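Local coordinates for protein alpha-1,2-mannosyltransferase (Ktr4), putative (Neosartorya fumigata, PDB 7BOP) that is a putative glycosyltransferase of the GT-A clan, with guanosine-5'-diphosphate and a manganese ion bound in its pocket, at residues Tyr189-Glu194 and Asp206-Met211; Ser281-Gly286 and Arg337-Asn342; Tyr167-Arg172 and Gly308-Arg313; Asn223-Pro228 and Tyr274-Phe279. One frame throughout, in Å; residues are numbered along the deposited sequence.

Interaction 1 of 4, residues Tyr189-Glu194 and Asp206-Met211; sequences YYWRVE and DVFRFM. With MN (manganese (II) ion), chain G; GDP (guanosine-5'-diphosphate), chain H.
V207, F208 and M211 of helix 207-213 pack on Y189 and W191 of strand 189-192, in the GT-A sheet. The helix begins at V207, with D206 at the N-cap. OD1 of D206 accepts from the backbone N of R209 at 3.2 Å, and more weakly from that of F208. CG2 of V207 lies 3.5 Å from CZ3 of W191. The indole is carried toward V207 because CG of W191 is anti to the backbone N (chi1 -178°). CZ of F208 is 3.5 Å from CB of W191, and its CD1 is 3.7 Å from CB of Y189. Y190 C and W191 N lie at the edge of the F208 ring, near its plane. One turn on, CB of M211 is 4.1 Å from CE1 of Y189. Away from the helix, E194 and R192 form a polar group. OE2 of E194 binds the manganese ion at 2.0 Å, alongside H343, two GDP phosphate oxygens and two waters. OE1 takes a salt bridge from NH2 of R192 at 3.1 Å, and R192 also pairs with D316. This is consistent with R192 positioning the E194 carboxylate. The helix-strand contact itself is apolar, with no hydrogen bond across it.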
# COMPACT_ATOMS: atom_id res chain seq x y z
N TYR A 189 14.24 -1.41 -2.39
CA TYR A 189 13.01 -0.60 -2.39
C TYR A 189 12.08 -0.98 -3.51
O TYR A 189 12.52 -1.42 -4.57
CB TYR A 189 13.33 0.90 -2.46
CG TYR A 189 14.17 1.37 -1.29
CD1 TYR A 189 13.58 1.77 -0.10
CD2 TYR A 189 15.56 1.39 -1.38
CE1 TYR A 189 14.35 2.19 0.98
CE2 TYR A 189 16.34 1.80 -0.31
CZ TYR A 189 15.74 2.20 0.87
OH TYR A 189 16.51 2.60 1.94
N TYR A 190 10.79 -0.83 -3.25
CA TYR A 190 9.78 -1.09 -4.25
C TYR A 190 8.75 0.02 -4.24
O TYR A 190 8.54 0.67 -3.20
CB TYR A 190 9.11 -2.45 -4.00
CG TYR A 190 8.18 -2.46 -2.80
CD1 TYR A 190 8.68 -2.59 -1.51
CD2 TYR A 190 6.79 -2.33 -2.96
CE1 TYR A 190 7.83 -2.58 -0.41
CE2 TYR A 190 5.94 -2.33 -1.86
CZ TYR A 190 6.47 -2.45 -0.59
OH TYR A 190 5.65 -2.44 0.51
N TRP A 191 8.13 0.23 -5.39
CA TRP A 191 6.95 1.10 -5.54
C TRP A 191 5.89 0.19 -6.15
O TRP A 191 5.97 -0.19 -7.32
CB TRP A 191 7.27 2.30 -6.45
CG TRP A 191 6.16 3.31 -6.66
CD1 TRP A 191 4.81 3.13 -6.50
CD2 TRP A 191 6.32 4.66 -7.12
NE1 TRP A 191 4.13 4.27 -6.80
CE2 TRP A 191 5.03 5.23 -7.18
CE3 TRP A 191 7.43 5.45 -7.45
CZ2 TRP A 191 4.81 6.56 -7.57
CZ3 TRP A 191 7.21 6.77 -7.85
CH2 TRP A 191 5.91 7.31 -7.90
N ARG A 192 4.90 -0.17 -5.33
CA ARG A 192 3.81 -1.02 -5.77
C ARG A 192 2.78 -0.20 -6.56
O ARG A 192 2.34 0.86 -6.11
CB ARG A 192 3.13 -1.69 -4.56
CG ARG A 192 1.85 -2.43 -4.92
CD ARG A 192 1.37 -3.26 -3.75
NE ARG A 192 -0.04 -3.59 -3.88
CZ ARG A 192 -0.80 -4.08 -2.89
NH1 ARG A 192 -0.28 -4.33 -1.69
NH2 ARG A 192 -2.09 -4.32 -3.12
N VAL A 193 2.39 -0.74 -7.71
CA VAL A 193 1.46 -0.11 -8.61
C VAL A 193 0.35 -1.10 -8.95
O VAL A 193 0.61 -2.30 -9.13
CB VAL A 193 2.18 0.29 -9.92
CG1 VAL A 193 1.24 1.03 -10.86
CG2 VAL A 193 3.41 1.13 -9.61
N GLU A 194 -0.88 -0.60 -9.03
CA GLU A 194 -2.02 -1.39 -9.49
C GLU A 194 -2.57 -0.84 -10.79
O GLU A 194 -2.44 0.36 -11.05
CB GLU A 194 -3.16 -1.35 -8.46
CG GLU A 194 -2.88 -2.16 -7.21
CD GLU A 194 -4.12 -2.53 -6.41
OE1 GLU A 194 -3.85 -3.06 -5.31
OE2 GLU A 194 -5.32 -2.33 -6.83
N ASP A 206 14.00 11.87 -7.25
CA ASP A 206 14.05 10.42 -7.18
C ASP A 206 13.47 9.97 -5.82
O ASP A 206 14.13 10.08 -4.79
CB ASP A 206 15.49 9.95 -7.36
CG ASP A 206 15.63 8.45 -7.38
OD1 ASP A 206 14.73 7.74 -6.86
OD2 ASP A 206 16.67 7.96 -7.90
N VAL A 207 12.24 9.46 -5.84
CA VAL A 207 11.54 9.11 -4.60
C VAL A 207 12.23 7.97 -3.87
O VAL A 207 12.20 7.90 -2.65
CB VAL A 207 10.04 8.76 -4.81
CG1 VAL A 207 9.31 9.93 -5.46
CG2 VAL A 207 9.85 7.48 -5.60
N PHE A 208 12.87 7.07 -4.62
CA PHE A 208 13.56 5.95 -4.01
C PHE A 208 14.78 6.40 -3.22
O PHE A 208 14.98 5.97 -2.08
CB PHE A 208 13.97 4.90 -5.05
CG PHE A 208 12.83 4.13 -5.64
CD1 PHE A 208 11.95 3.42 -4.81
CD2 PHE A 208 12.65 4.06 -7.02
CE1 PHE A 208 10.91 2.67 -5.36
CE2 PHE A 208 11.60 3.31 -7.56
CZ PHE A 208 10.74 2.61 -6.73
N ARG A 209 15.58 7.29 -3.79
CA ARG A 209 16.74 7.83 -3.09
C ARG A 209 16.35 8.84 -2.02
O ARG A 209 17.07 9.00 -1.04
CB ARG A 209 17.75 8.40 -4.07
CG ARG A 209 18.29 7.31 -4.98
CD ARG A 209 19.48 7.78 -5.79
NE ARG A 209 20.67 7.99 -4.96
CZ ARG A 209 21.86 8.40 -5.42
NH1 ARG A 209 22.05 8.64 -6.72
NH2 ARG A 209 22.87 8.56 -4.57
N PHE A 210 15.20 9.49 -2.18
CA PHE A 210 14.60 10.26 -1.08
C PHE A 210 14.42 9.35 0.14
O PHE A 210 14.86 9.69 1.23
CB PHE A 210 13.28 10.92 -1.52
CG PHE A 210 12.43 11.39 -0.37
CD1 PHE A 210 12.71 12.58 0.27
CD2 PHE A 210 11.38 10.61 0.09
CE1 PHE A 210 11.94 13.01 1.35
CE2 PHE A 210 10.59 11.04 1.16
CZ PHE A 210 10.88 12.24 1.79
N MET A 211 13.83 8.17 -0.08
CA MET A 211 13.62 7.17 0.98
C MET A 211 14.96 6.70 1.56
O MET A 211 15.15 6.67 2.77
CB MET A 211 12.88 5.93 0.47
CG MET A 211 11.49 6.16 -0.10
SD MET A 211 10.23 6.38 1.14
CE MET A 211 10.12 4.75 1.87
MN MN G . -7.27 -2.34 -7.16
PB GDP H . -8.85 -4.07 -4.95
O1B GDP H . -10.23 -3.94 -5.52
O2B GDP H . -7.86 -2.99 -5.43
O3B GDP H . -8.77 -4.35 -3.47
O3A GDP H . -8.37 -5.47 -5.63
PA GDP H . -7.73 -5.64 -7.11
O1A GDP H . -8.60 -6.55 -7.95
O2A GDP H . -7.30 -4.25 -7.62
O5' GDP H . -6.46 -6.52 -6.66
C5' GDP H . -5.34 -5.93 -6.00
C4' GDP H . -4.08 -6.10 -6.84
O4' GDP H . -3.79 -7.49 -6.98
C3' GDP H . -4.20 -5.58 -8.27
O3' GDP H . -2.90 -5.14 -8.68
C2' GDP H . -4.68 -6.78 -9.07
O2' GDP H . -4.26 -6.72 -10.44
C1' GDP H . -4.01 -7.93 -8.32
N9 GDP H . -4.72 -9.23 -8.25
C8 GDP H . -5.84 -9.56 -7.53
N7 GDP H . -6.13 -10.87 -7.69
C5 GDP H . -5.19 -11.40 -8.50
C6 GDP H . -4.90 -12.73 -9.08
O6 GDP H . -5.65 -13.68 -8.82
N1 GDP H . -3.81 -12.87 -9.88
C2 GDP H . -2.99 -11.83 -10.15
N2 GDP H . -1.91 -12.00 -10.96
N3 GDP H . -3.21 -10.58 -9.66
C4 GDP H . -4.27 -10.32 -8.85
O HOH W 1 -6.86 -2.02 -9.47
O HOH W 2 -9.47 -2.32 -7.98

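Interaction 2 of 4, residues Ser281-Gly286 and Arg337-Asn342; sequences SNFEIG and RDIGYN
F283 and Y341 form the nearest backbone pair, their CA atoms 8.5 Å apart. No backbone hydrogen bond crosses here. Strand 284-287 belongs to the large mixed sheet and strand 341-343 to a small three-stranded antiparallel one, so side chains and one water span the distance. The Y341 ring does most of it. With CG anti to the backbone N (chi1 -177°), it reaches across to N282 and gives its OH to OD1 at a short 2.5 Å. The donor is tilted 31° from the carbonyl plane of the amide. A water donates to the same OH at 2.8 Å and also to the backbone O of N282. The hydroxyl is thus gripped from two directions. The N282 side chain is about 5 Å from the manganese ion and from GDP. CB of F283 lies over the tyrosine ring, in a CH-pi contact 4.0 Å from the centroid of Y341. The edge of the F283 ring turns toward that same ring in a T-shaped stack, with planes at 61°. At its far end CZ of F283 meets CD1 of I339 at 3.9 Å. I285 and I339 meet tip to tip through their CD1 atoms. Around the contact, F199 meets the Y341 ring. W191 of strand 189-192 and T221 of strand 218-224 touch F283, and V207 and M211 of helix 207-213 touch I285.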
# COMPACT_ATOMS: atom_id res chain seq x y z
N SER A 281 -2.91 0.26 0.62
CA SER A 281 -1.74 -0.42 0.06
C SER A 281 -1.68 -0.61 -1.46
O SER A 281 -0.65 -1.05 -1.97
CB SER A 281 -1.59 -1.79 0.72
OG SER A 281 -2.65 -2.64 0.32
N ASN A 282 -2.76 -0.32 -2.18
CA ASN A 282 -2.66 -0.29 -3.65
C ASN A 282 -1.53 0.64 -4.14
O ASN A 282 -0.92 0.38 -5.18
CB ASN A 282 -3.99 0.05 -4.33
CG ASN A 282 -4.66 1.27 -3.74
OD1 ASN A 282 -4.21 2.40 -3.91
ND2 ASN A 282 -5.77 1.04 -3.06
N PHE A 283 -1.25 1.69 -3.36
CA PHE A 283 -0.03 2.50 -3.48
C PHE A 283 0.87 2.18 -2.29
O PHE A 283 0.41 2.27 -1.14
CB PHE A 283 -0.36 4.00 -3.44
CG PHE A 283 0.85 4.90 -3.35
CD1 PHE A 283 1.47 5.15 -2.12
CD2 PHE A 283 1.39 5.48 -4.49
CE1 PHE A 283 2.60 5.95 -2.04
CE2 PHE A 283 2.52 6.29 -4.41
CZ PHE A 283 3.12 6.53 -3.18
N GLU A 284 2.14 1.88 -2.56
CA GLU A 284 3.16 1.74 -1.52
C GLU A 284 4.51 2.05 -2.12
O GLU A 284 4.80 1.62 -3.24
CB GLU A 284 3.24 0.32 -0.96
CG GLU A 284 2.03 -0.16 -0.21
CD GLU A 284 2.25 -1.45 0.56
OE1 GLU A 284 1.62 -1.59 1.64
OE2 GLU A 284 3.05 -2.32 0.13
N ILE A 285 5.33 2.79 -1.37
CA ILE A 285 6.76 2.87 -1.62
C ILE A 285 7.41 2.37 -0.34
O ILE A 285 7.22 2.98 0.71
CB ILE A 285 7.22 4.28 -1.99
CG1 ILE A 285 6.55 4.72 -3.30
CG2 ILE A 285 8.75 4.31 -2.13
CD1 ILE A 285 6.75 6.18 -3.67
N GLY A 286 8.15 1.27 -0.41
CA GLY A 286 8.62 0.62 0.81
C GLY A 286 10.01 0.03 0.77
O GLY A 286 10.56 -0.22 -0.30
N ARG A 337 2.43 13.33 0.34
CA ARG A 337 1.36 14.27 0.04
C ARG A 337 1.48 14.88 -1.35
O ARG A 337 0.46 15.20 -1.96
CB ARG A 337 1.31 15.39 1.08
CG ARG A 337 2.51 16.33 1.12
CD ARG A 337 2.84 16.73 2.55
NE ARG A 337 2.02 17.81 3.00
CZ ARG A 337 1.78 18.16 4.27
NH1 ARG A 337 2.27 17.50 5.33
NH2 ARG A 337 1.01 19.20 4.47
N ASP A 338 2.71 14.98 -1.85
CA ASP A 338 2.99 15.55 -3.18
C ASP A 338 2.79 14.61 -4.36
O ASP A 338 2.90 15.06 -5.51
CB ASP A 338 4.41 16.14 -3.22
CG ASP A 338 5.50 15.13 -2.84
OD1 ASP A 338 5.27 14.28 -1.95
OD2 ASP A 338 6.60 15.22 -3.41
N ILE A 339 2.50 13.33 -4.12
CA ILE A 339 2.15 12.40 -5.20
C ILE A 339 0.64 12.36 -5.33
O ILE A 339 -0.06 11.73 -4.53
CB ILE A 339 2.73 10.99 -4.97
CG1 ILE A 339 4.25 11.06 -4.86
CG2 ILE A 339 2.31 10.06 -6.11
CD1 ILE A 339 4.92 9.74 -4.55
N GLY A 340 0.13 13.07 -6.34
CA GLY A 340 -1.28 13.07 -6.67
C GLY A 340 -1.69 11.69 -7.13
O GLY A 340 -1.06 11.12 -8.03
N TYR A 341 -2.74 11.15 -6.52
CA TYR A 341 -3.08 9.74 -6.69
C TYR A 341 -4.58 9.47 -6.60
O TYR A 341 -5.27 10.13 -5.83
CB TYR A 341 -2.33 8.91 -5.64
CG TYR A 341 -2.55 7.42 -5.75
CD1 TYR A 341 -1.89 6.66 -6.72
CD2 TYR A 341 -3.44 6.76 -4.91
CE1 TYR A 341 -2.09 5.30 -6.82
CE2 TYR A 341 -3.66 5.40 -5.01
CZ TYR A 341 -2.97 4.67 -5.97
OH TYR A 341 -3.19 3.31 -6.06
N ASN A 342 -5.05 8.51 -7.39
CA ASN A 342 -6.43 8.03 -7.33
C ASN A 342 -6.48 6.54 -7.65
O ASN A 342 -5.96 6.12 -8.69
CB ASN A 342 -7.33 8.83 -8.29
CG ASN A 342 -8.66 8.14 -8.61
OD1 ASN A 342 -8.94 7.88 -9.78
ND2 ASN A 342 -9.48 7.88 -7.60
O HOH W 3 -1.17 1.88 -7.42

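Interaction 3 of 4, residues Tyr167-Arg172 and Gly308-Arg313; sequences YHQMCR and GFFYER. With GDP (guanosine-5'-diphosphate), chain H.
H168 and F309 join helix 165-177, which lines the GDP pocket of this GT-A fold, to the short, weakly bonded helix 308-311. ND1 of H168 donates to the backbone O of F309 at 2.7 Å, with an angle of 151° at the hydrogen and the acceptor in the imidazole plane. The edge also meets the O of E312, 3.0 Å from CE1. NE2 is bonded to D163, so both nitrogens have partners and the rotation of the ring is fixed. R313 covers one face of the same ring. Its CG makes a CH-pi contact 4.0 Å from the H168 centroid. The bent arginine then runs on to Y167. Here the guanidinium lies obliquely to the phenol, their planes 35° apart, and CE2 of Y167 sits over the guanidinium face. The two phenylalanines are presented differently. F309 offers a face, and CA of R172 lies over it near the rim. F310 offers its edge, with CE2 3.5 Å from CD of R172 and CE1 near CG of Q169. R172 is extended from CG to NE, so its CD meets the F310 edge while its NE reaches D304 in a salt bridge. M170 points to the nucleotide side, its CG 3.3 Å from O4' of GDP. Y167 meets the phosphate end there: its OH donates to O3B of GDP at 2.7 Å.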
# COMPACT_ATOMS: atom_id res chain seq x y z
N TYR A 167 -8.65 -13.54 -4.24
CA TYR A 167 -8.49 -12.31 -3.47
C TYR A 167 -7.70 -12.58 -2.19
O TYR A 167 -6.79 -11.81 -1.84
CB TYR A 167 -9.83 -11.65 -3.14
CG TYR A 167 -9.64 -10.22 -2.72
CD1 TYR A 167 -9.53 -9.20 -3.67
CD2 TYR A 167 -9.50 -9.88 -1.37
CE1 TYR A 167 -9.32 -7.89 -3.29
CE2 TYR A 167 -9.30 -8.56 -0.98
CZ TYR A 167 -9.20 -7.57 -1.95
OH TYR A 167 -8.99 -6.27 -1.59
N HIS A 168 -8.04 -13.68 -1.52
CA HIS A 168 -7.34 -14.09 -0.30
C HIS A 168 -5.88 -14.42 -0.62
O HIS A 168 -4.97 -14.07 0.13
CB HIS A 168 -8.01 -15.31 0.35
CG HIS A 168 -9.42 -15.08 0.82
ND1 HIS A 168 -9.75 -14.95 2.15
CD2 HIS A 168 -10.58 -15.02 0.14
CE1 HIS A 168 -11.06 -14.80 2.26
NE2 HIS A 168 -11.58 -14.83 1.06
N GLN A 169 -5.65 -15.11 -1.74
CA GLN A 169 -4.28 -15.46 -2.15
C GLN A 169 -3.45 -14.20 -2.44
O GLN A 169 -2.29 -14.12 -2.07
CB GLN A 169 -4.31 -16.38 -3.37
CG GLN A 169 -4.90 -17.75 -3.06
CD GLN A 169 -5.11 -18.57 -4.31
OE1 GLN A 169 -6.06 -18.34 -5.05
NE2 GLN A 169 -4.21 -19.52 -4.57
N MET A 170 -4.08 -13.22 -3.09
CA MET A 170 -3.45 -11.93 -3.35
C MET A 170 -3.09 -11.21 -2.05
O MET A 170 -1.98 -10.70 -1.92
CB MET A 170 -4.36 -11.07 -4.23
CG MET A 170 -3.84 -9.67 -4.49
SD MET A 170 -4.24 -8.51 -3.16
CE MET A 170 -6.03 -8.44 -3.32
N CYS A 171 -4.01 -11.17 -1.09
CA CYS A 171 -3.75 -10.51 0.19
C CYS A 171 -2.58 -11.16 0.94
O CYS A 171 -1.72 -10.47 1.49
CB CYS A 171 -4.99 -10.53 1.08
SG CYS A 171 -6.32 -9.44 0.49
N ARG A 172 -2.57 -12.48 0.95
CA ARG A 172 -1.48 -13.24 1.56
C ARG A 172 -0.15 -12.99 0.84
O ARG A 172 0.88 -12.78 1.49
CB ARG A 172 -1.82 -14.73 1.56
CG ARG A 172 -0.73 -15.62 2.11
CD ARG A 172 -1.21 -17.05 2.24
NE ARG A 172 -0.18 -17.87 2.84
CZ ARG A 172 0.72 -18.61 2.18
NH1 ARG A 172 0.74 -18.69 0.85
NH2 ARG A 172 1.62 -19.29 2.88
N GLY A 308 -6.35 -16.67 9.27
CA GLY A 308 -7.22 -15.56 8.95
C GLY A 308 -7.11 -14.94 7.56
O GLY A 308 -8.03 -14.26 7.13
N PHE A 309 -6.01 -15.19 6.84
CA PHE A 309 -5.96 -14.85 5.41
C PHE A 309 -7.01 -15.59 4.59
O PHE A 309 -7.44 -15.09 3.54
CB PHE A 309 -4.56 -15.07 4.81
CG PHE A 309 -3.54 -14.06 5.27
CD1 PHE A 309 -3.70 -12.71 4.98
CD2 PHE A 309 -2.43 -14.46 6.02
CE1 PHE A 309 -2.77 -11.77 5.42
CE2 PHE A 309 -1.50 -13.53 6.46
CZ PHE A 309 -1.67 -12.18 6.17
N PHE A 310 -7.41 -16.78 5.06
CA PHE A 310 -8.41 -17.60 4.37
C PHE A 310 -9.73 -17.71 5.10
O PHE A 310 -10.77 -17.59 4.45
CB PHE A 310 -7.83 -18.98 4.06
CG PHE A 310 -6.67 -18.89 3.14
CD1 PHE A 310 -6.88 -18.75 1.78
CD2 PHE A 310 -5.38 -18.83 3.63
CE1 PHE A 310 -5.81 -18.61 0.91
CE2 PHE A 310 -4.30 -18.70 2.77
CZ PHE A 310 -4.52 -18.58 1.41
N TYR A 311 -9.72 -17.92 6.41
CA TYR A 311 -10.97 -18.03 7.18
C TYR A 311 -11.63 -16.69 7.43
O TYR A 311 -12.84 -16.61 7.70
CB TYR A 311 -10.75 -18.78 8.50
CG TYR A 311 -10.05 -20.12 8.35
CD1 TYR A 311 -10.38 -21.00 7.31
CD2 TYR A 311 -9.07 -20.52 9.26
CE1 TYR A 311 -9.74 -22.23 7.18
CE2 TYR A 311 -8.43 -21.75 9.14
CZ TYR A 311 -8.77 -22.60 8.10
OH TYR A 311 -8.14 -23.81 7.98
N GLU A 312 -10.84 -15.62 7.35
CA GLU A 312 -11.37 -14.26 7.30
C GLU A 312 -10.85 -13.70 5.99
O GLU A 312 -10.44 -14.48 5.13
CB GLU A 312 -10.97 -13.48 8.56
CG GLU A 312 -11.67 -14.03 9.79
CD GLU A 312 -11.20 -13.44 11.10
OE1 GLU A 312 -10.67 -12.31 11.16
OE2 GLU A 312 -11.40 -14.13 12.13
N ARG A 313 -10.84 -12.38 5.81
CA ARG A 313 -10.31 -11.80 4.57
C ARG A 313 -9.34 -10.69 4.94
O ARG A 313 -9.49 -9.54 4.52
CB ARG A 313 -11.44 -11.30 3.67
CG ARG A 313 -11.03 -11.10 2.21
CD ARG A 313 -11.54 -9.79 1.64
NE ARG A 313 -10.89 -8.65 2.30
CZ ARG A 313 -11.04 -7.37 1.95
NH1 ARG A 313 -11.82 -7.03 0.93
NH2 ARG A 313 -10.40 -6.44 2.64
PB GDP H . -8.85 -4.07 -4.95
O1B GDP H . -10.23 -3.94 -5.52
O2B GDP H . -7.86 -2.99 -5.43
O3B GDP H . -8.77 -4.35 -3.47
O3A GDP H . -8.37 -5.47 -5.63
PA GDP H . -7.73 -5.64 -7.11
O1A GDP H . -8.60 -6.55 -7.95
O2A GDP H . -7.30 -4.25 -7.62
O5' GDP H . -6.46 -6.52 -6.66
C5' GDP H . -5.34 -5.93 -6.00
C4' GDP H . -4.08 -6.10 -6.84
O4' GDP H . -3.79 -7.49 -6.98
C3' GDP H . -4.20 -5.58 -8.27
O3' GDP H . -2.90 -5.14 -8.68
C2' GDP H . -4.68 -6.78 -9.07
O2' GDP H . -4.26 -6.72 -10.44
C1' GDP H . -4.01 -7.93 -8.32
N9 GDP H . -4.72 -9.23 -8.25
C8 GDP H . -5.84 -9.56 -7.53
N7 GDP H . -6.13 -10.87 -7.69
C5 GDP H . -5.19 -11.40 -8.50
C6 GDP H . -4.90 -12.73 -9.08
O6 GDP H . -5.65 -13.68 -8.82
N1 GDP H . -3.81 -12.87 -9.88
C2 GDP H . -2.99 -11.83 -10.15
N2 GDP H . -1.91 -12.00 -10.96
N3 GDP H . -3.21 -10.58 -9.66
C4 GDP H . -4.27 -10.32 -8.85

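Interaction 4 of 4, residues Asn223-Pro228 and Tyr274-Phe279; sequences NLFDDP and YSTCHF
L224 and H278 form a hydrogen-bonded antiparallel pair. The backbone N of L224 donates to O of H278 at 3.0 Å, and the N of H278 returns the bond to O of L224. Next to it, N223 and F279 are a non-hydrogen-bonded pair. A CA-H...O contact from CA of C277 to O of L224, 3.1 Å, extends the pairing toward the turn.

Side-chain hydrogen bonds take over beyond the strands. The backbone N of D226 donates to OG1 of T276 at 3.0 Å. That hydroxyl passes its own hydrogen to O of S275, on a lone pair in the carbonyl plane. S275 OG accepts from the N of C277, an ST turn. H278 folds back between its backbone N and carbonyl carbon (chi1 59°), and its ND1 donates to O of T276 at 3.0 Å, almost straight at 174°.

C277 makes a sulfur-aromatic contact. Its SG sits over one face of the F225 ring, 3.7 Å from the centroid, and is also disulfide-bonded to C375.

O of L224 also lies over a face of the H278 ring, a close polar approach without a hydrogen bond to ND1. CB of D226 packs 3.5 Å from CE1 of H278. N223 ND2 approaches the ring of F279, with amide and ring planes 77° apart.

The T276 hydroxyl thus works as both donor and acceptor, tying the strand 218-224 exit to the turn. The disulfide adds a covalent tie to the C-terminal part of the chain.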
# COMPACT_ATOMS: atom_id res chain seq x y z
N ASN A 223 -5.18 7.05 3.63
CA ASN A 223 -5.29 6.38 4.93
C ASN A 223 -6.79 6.22 5.22
O ASN A 223 -7.49 7.22 5.35
CB ASN A 223 -4.60 7.22 6.01
CG ASN A 223 -4.32 6.45 7.29
OD1 ASN A 223 -5.23 5.91 7.93
ND2 ASN A 223 -3.05 6.41 7.69
N LEU A 224 -7.26 4.98 5.29
CA LEU A 224 -8.69 4.67 5.32
C LEU A 224 -9.08 3.77 6.48
O LEU A 224 -8.27 3.00 6.99
CB LEU A 224 -9.08 3.89 4.05
CG LEU A 224 -8.84 4.48 2.66
CD1 LEU A 224 -9.37 3.51 1.62
CD2 LEU A 224 -9.54 5.81 2.50
N PHE A 225 -10.36 3.83 6.83
CA PHE A 225 -11.01 2.77 7.62
C PHE A 225 -11.22 1.53 6.74
O PHE A 225 -11.34 1.62 5.51
CB PHE A 225 -12.36 3.26 8.18
CG PHE A 225 -12.20 4.28 9.27
CD1 PHE A 225 -12.07 3.88 10.59
CD2 PHE A 225 -12.15 5.63 8.98
CE1 PHE A 225 -11.91 4.82 11.61
CE2 PHE A 225 -11.99 6.58 9.98
CZ PHE A 225 -11.87 6.17 11.30
N ASP A 226 -11.23 0.36 7.37
CA ASP A 226 -11.55 -0.89 6.69
C ASP A 226 -12.91 -1.40 7.14
O ASP A 226 -13.52 -0.85 8.07
CB ASP A 226 -10.49 -1.96 6.97
CG ASP A 226 -10.24 -2.89 5.77
OD1 ASP A 226 -11.14 -3.03 4.91
OD2 ASP A 226 -9.15 -3.47 5.70
N ASP A 227 -13.37 -2.44 6.47
CA ASP A 227 -14.55 -3.18 6.89
C ASP A 227 -14.18 -4.13 8.05
O ASP A 227 -13.44 -5.09 7.84
CB ASP A 227 -15.08 -3.98 5.69
CG ASP A 227 -16.33 -4.78 6.01
OD1 ASP A 227 -16.84 -4.73 7.15
OD2 ASP A 227 -16.79 -5.49 5.10
N PRO A 228 -14.71 -3.87 9.27
CA PRO A 228 -14.40 -4.76 10.41
C PRO A 228 -14.72 -6.24 10.19
O PRO A 228 -14.05 -7.09 10.77
CB PRO A 228 -15.30 -4.23 11.55
CG PRO A 228 -15.76 -2.89 11.11
CD PRO A 228 -15.71 -2.84 9.62
N TYR A 274 -8.95 -2.97 17.27
CA TYR A 274 -8.23 -2.32 16.15
C TYR A 274 -9.16 -1.30 15.47
O TYR A 274 -10.31 -1.60 15.18
CB TYR A 274 -7.73 -3.39 15.19
CG TYR A 274 -7.20 -2.96 13.85
CD1 TYR A 274 -6.29 -1.91 13.74
CD2 TYR A 274 -7.55 -3.65 12.68
CE1 TYR A 274 -5.78 -1.53 12.51
CE2 TYR A 274 -7.03 -3.28 11.44
CZ TYR A 274 -6.15 -2.21 11.36
OH TYR A 274 -5.64 -1.80 10.15
N SER A 275 -8.65 -0.09 15.24
CA SER A 275 -9.43 0.99 14.60
C SER A 275 -9.89 0.64 13.19
O SER A 275 -10.84 1.24 12.69
CB SER A 275 -8.58 2.27 14.53
OG SER A 275 -7.50 2.09 13.61
N THR A 276 -9.18 -0.31 12.57
CA THR A 276 -9.32 -0.73 11.16
C THR A 276 -8.60 0.20 10.19
O THR A 276 -8.57 -0.07 8.99
CB THR A 276 -10.78 -0.94 10.68
OG1 THR A 276 -11.39 0.32 10.39
CG2 THR A 276 -11.59 -1.76 11.68
N CYS A 277 -8.00 1.27 10.70
CA CYS A 277 -7.32 2.23 9.84
C CYS A 277 -6.05 1.63 9.27
O CYS A 277 -5.33 0.87 9.93
CB CYS A 277 -7.02 3.52 10.58
SG CYS A 277 -8.54 4.39 11.02
N HIS A 278 -5.78 1.97 8.02
CA HIS A 278 -4.69 1.39 7.30
C HIS A 278 -4.23 2.32 6.21
O HIS A 278 -5.00 3.12 5.67
CB HIS A 278 -5.11 0.03 6.71
CG HIS A 278 -6.28 0.11 5.77
ND1 HIS A 278 -7.58 0.05 6.21
CD2 HIS A 278 -6.34 0.21 4.42
CE1 HIS A 278 -8.40 0.12 5.17
NE2 HIS A 278 -7.66 0.21 4.07
N PHE A 279 -2.95 2.19 5.88
CA PHE A 279 -2.38 2.82 4.71
C PHE A 279 -2.96 2.07 3.52
O PHE A 279 -3.04 0.84 3.55
CB PHE A 279 -0.86 2.68 4.73
CG PHE A 279 -0.23 3.20 5.99
CD1 PHE A 279 -0.31 4.54 6.33
CD2 PHE A 279 0.46 2.34 6.84
CE1 PHE A 279 0.27 5.02 7.49
CE2 PHE A 279 1.05 2.81 8.00
CZ PHE A 279 0.96 4.16 8.32

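In the fold
Following the chain from the N terminus, the first contact segment is 167-172, which opens interaction 3. Its loop stays open for a long way. Interaction 1 soon closes a short one within it, between strand 189-192 and helix 207-213. Interaction 4 opens at 223-228 and closes at 274-279, also within that loop. Interaction 2 opens directly afterwards at 281-286. Residues 308-313 then close interaction 3, joining helix 165-177 to helix 308-311. Residues 337-342 close interaction 2, so these two cross. Interactions 1, 2 and 4 share the large mixed sheet, and interaction 2 joins it to strand 341-343 of the small sheet. Interactions 1 and 3 both reach GDP, although their centres are about 26 Å apart.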